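Local coordinates for peptidase S9 prolyl oligopeptidase catalytic domain-containing protein (Pyrococcus horikoshii, PDB 4HXF) that probably cleaves peptides as a serine peptidase of the prolyl oligopeptidase family, working as a self-compartmentalizing hexamer that selects its substrates through multimerization, at residues G485-G490 with L538-S543. Sequence-based numbering, arbitrary orientation.
Sequences GISENG and LLLIHS
Asn489 turns CG anti to its carbonyl carbon (chi1 -64°), which brings the amide over to Ser543, while Ile541 holds CG1 in the same sense and runs alongside the extended Glu488. Glu488 and Ile541 sit on adjacent parallel strands in the central sheet of an alpha/beta-hydrolase fold, and Asn489 follows directly on the end of its strand; together they illustrate how such a sheet carries catalytic-site residues at the C-terminal ends of its strands. Backbone bonds pass back and forth between 485-489 and 539-541, from Leu539 N to Gly485 O (3.0 Å) at one end to Asn489 N and Ile541 O (2.8 Å) at the other. On the face bearing Ile486, its CG2 meets Ile541 CD1 at 3.8 Å. Phe596, Phe599 and Phe600 of helix 586-605 cover this face, where the Glu488 carboxylate forms a salt bridge with Arg592. On the other face Leu540 CD2 packs against Ser487 OG (3.5 Å), a buried hydroxyl whose hydrogen bonds run to Asn473 and Gly469 O. Past the paired residues, the Asn489 amide is held by several partners: ND2 also reaches Asp546, the probable acid of a Ser466-His578-Asp546 triad, and OD1 bonds to His580. This second-shell grip probably helps position Asp546. With an alanine here, Asp546 and Ser543 OG would probably each be left without the amide N-H that now reaches them, and the face of His542 would be less well covered. ND2 of Asn489 stands over the centre of that ring, 4.0 Å above its plane. The same ND2 donates to Ser543 OG at 3.0 Å, the hydroxyl lying close to the amide plane.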
ATOM      1  N   GLY A 485      20.537  41.302 -17.602  1.00 14.27           N
ATOM      2  CA  GLY A 485      21.029  40.803 -16.357  1.00 13.17           C
ATOM      3  C   GLY A 485      20.338  39.561 -15.871  1.00 13.27           C
ATOM      4  O   GLY A 485      19.110  39.368 -16.155  1.00 14.77           O
ATOM      5  N   ILE A 486      21.075  38.696 -15.183  1.00 12.85           N
ATOM      6  CA  ILE A 486      20.503  37.554 -14.428  1.00 11.72           C
ATOM      7  C   ILE A 486      21.009  37.670 -13.037  1.00 13.37           C
ATOM      8  O   ILE A 486      22.215  37.454 -12.779  1.00 12.73           O
ATOM      9  CB  ILE A 486      20.775  36.168 -15.059  1.00 12.88           C
ATOM     10  CG1 ILE A 486      20.280  36.114 -16.536  1.00 13.64           C
ATOM     11  CG2 ILE A 486      20.119  35.099 -14.150  1.00 11.82           C
ATOM     12  CD1 ILE A 486      20.397  34.707 -17.137  1.00 14.15           C
ATOM     13  N   SER A 487      20.125  38.019 -12.107  1.00 11.65           N
ATOM     14  CA  SER A 487      20.515  38.190 -10.686  1.00 12.45           C
ATOM     15  C   SER A 487      19.919  37.062  -9.873  1.00 12.79           C
ATOM     16  O   SER A 487      18.707  36.855  -9.893  1.00 12.81           O
ATOM     17  CB  SER A 487      19.938  39.510 -10.202  1.00 12.64           C
ATOM     18  OG  SER A 487      19.932  39.639  -8.775  1.00 12.24           O
ATOM     19  N   GLU A 488      20.730  36.364  -9.113  1.00 12.13           N
ATOM     20  CA  GLU A 488      20.261  35.144  -8.398  1.00 12.36           C
ATOM     21  C   GLU A 488      20.567  35.252  -6.922  1.00 12.76           C
ATOM     22  O   GLU A 488      21.647  35.633  -6.494  1.00 12.37           O
ATOM     23  CB  GLU A 488      20.935  33.905  -8.929  1.00 13.87           C
ATOM     24  CG  GLU A 488      21.077  33.847 -10.410  1.00 14.77           C
ATOM     25  CD  GLU A 488      21.452  32.473 -10.887  1.00 15.81           C
ATOM     26  OE1 GLU A 488      20.928  31.502 -10.260  1.00 16.48           O
ATOM     27  OE2 GLU A 488      22.327  32.378 -11.824  1.00 14.97           O
ATOM     28  N   ASN A 489      19.539  34.986  -6.106  1.00 12.81           N
ATOM     29  CA  ASN A 489      19.709  34.822  -4.685  1.00 11.87           C
ATOM     30  C   ASN A 489      20.537  35.993  -4.105  1.00 11.95           C
ATOM     31  O   ASN A 489      21.458  35.807  -3.310  1.00 12.87           O
ATOM     32  CB  ASN A 489      20.321  33.467  -4.335  1.00 12.48           C
ATOM     33  CG  ASN A 489      19.431  32.321  -4.711  1.00 11.87           C
ATOM     34  OD1 ASN A 489      19.347  31.966  -5.939  1.00 15.21           O
ATOM     35  ND2 ASN A 489      18.745  31.737  -3.714  1.00 14.86           N
ATOM     36  N   GLY A 490      20.154  37.200  -4.546  1.00 12.79           N
ATOM     37  CA  GLY A 490      20.924  38.430  -4.360  1.00 14.38           C
ATOM     38  C   GLY A 490      20.548  39.285  -3.169  1.00 12.26           C
ATOM     39  O   GLY A 490      19.898  38.848  -2.301  1.00 13.40           O
ATOM     40  N   LEU A 538      15.773  42.069 -17.001  1.00 16.11           N
ATOM     41  CA  LEU A 538      16.361  41.387 -15.847  1.00 15.77           C
ATOM     42  C   LEU A 538      15.542  40.130 -15.499  1.00 14.76           C
ATOM     43  O   LEU A 538      14.345  40.134 -15.439  1.00 14.94           O
ATOM     44  CB  LEU A 538      16.358  42.335 -14.652  1.00 15.13           C
ATOM     45  CG  LEU A 538      16.786  41.710 -13.317  1.00 14.79           C
ATOM     46  CD1 LEU A 538      18.286  41.265 -13.289  1.00 13.93           C
ATOM     47  CD2 LEU A 538      16.502  42.780 -12.212  1.00 15.93           C
ATOM     48  N   LEU A 539      16.241  39.041 -15.290  1.00 13.13           N
ATOM     49  CA  LEU A 539      15.700  37.791 -14.726  1.00 13.17           C
ATOM     50  C   LEU A 539      16.224  37.680 -13.354  1.00 13.77           C
ATOM     51  O   LEU A 539      17.474  37.682 -13.111  1.00 13.44           O
ATOM     52  CB  LEU A 539      16.136  36.556 -15.536  1.00 14.01           C
ATOM     53  CG  LEU A 539      15.688  35.231 -14.944  1.00 14.72           C
ATOM     54  CD1 LEU A 539      14.154  35.039 -14.815  1.00 15.54           C
ATOM     55  CD2 LEU A 539      16.373  34.133 -15.807  1.00 13.89           C
ATOM     56  N   LEU A 540      15.300  37.591 -12.416  1.00 13.53           N
ATOM     57  CA  LEU A 540      15.594  37.308 -11.003  1.00 11.97           C
ATOM     58  C   LEU A 540      15.325  35.843 -10.726  1.00 11.61           C
ATOM     59  O   LEU A 540      14.296  35.259 -11.154  1.00 13.96           O
ATOM     60  CB  LEU A 540      14.736  38.202 -10.059  1.00 12.08           C
ATOM     61  CG  LEU A 540      15.182  39.650 -10.039  1.00 12.04           C
ATOM     62  CD1 LEU A 540      13.966  40.570  -9.638  1.00 14.48           C
ATOM     63  CD2 LEU A 540      16.434  39.819  -9.098  1.00 12.00           C
ATOM     64  N   ILE A 541      16.318  35.158 -10.091  1.00 12.39           N
ATOM     65  CA  ILE A 541      16.157  33.769  -9.700  1.00 12.98           C
ATOM     66  C   ILE A 541      16.300  33.737  -8.214  1.00 13.86           C
ATOM     67  O   ILE A 541      17.270  34.315  -7.657  1.00 13.37           O
ATOM     68  CB  ILE A 541      17.256  32.892 -10.360  1.00 14.09           C
ATOM     69  CG1 ILE A 541      17.072  32.843 -11.859  1.00 14.48           C
ATOM     70  CG2 ILE A 541      17.162  31.454  -9.779  1.00 15.15           C
ATOM     71  CD1 ILE A 541      18.116  32.148 -12.730  1.00 14.44           C
ATOM     72  N   HIS A 542      15.416  32.997  -7.544  1.00 13.44           N
ATOM     73  CA  HIS A 542      15.485  32.825  -6.105  1.00 13.20           C
ATOM     74  C   HIS A 542      15.000  31.446  -5.741  1.00 14.88           C
ATOM     75  O   HIS A 542      14.527  30.704  -6.578  1.00 12.96           O
ATOM     76  CB  HIS A 542      14.669  33.859  -5.361  1.00 14.89           C
ATOM     77  CG  HIS A 542      15.336  34.297  -4.072  1.00 14.30           C
ATOM     78  ND1 HIS A 542      16.193  35.399  -4.022  1.00 16.28           N
ATOM     79  CD2 HIS A 542      15.330  33.727  -2.779  1.00 14.95           C
ATOM     80  CE1 HIS A 542      16.641  35.513  -2.754  1.00 15.93           C
ATOM     81  NE2 HIS A 542      16.203  34.487  -2.021  1.00 15.33           N
ATOM     82  N   SER A 543      15.339  30.984  -4.519  1.00 14.01           N
ATOM     83  CA  SER A 543      14.868  29.719  -4.049  1.00 14.84           C
ATOM     84  C   SER A 543      14.304  29.857  -2.680  1.00 15.80           C
ATOM     85  O   SER A 543      14.748  30.694  -1.881  1.00 16.94           O
ATOM     86  CB  SER A 543      16.033  28.743  -4.014  1.00 15.27           C
ATOM     87  OG  SER A 543      17.116  29.225  -3.264  1.00 16.73           O
TER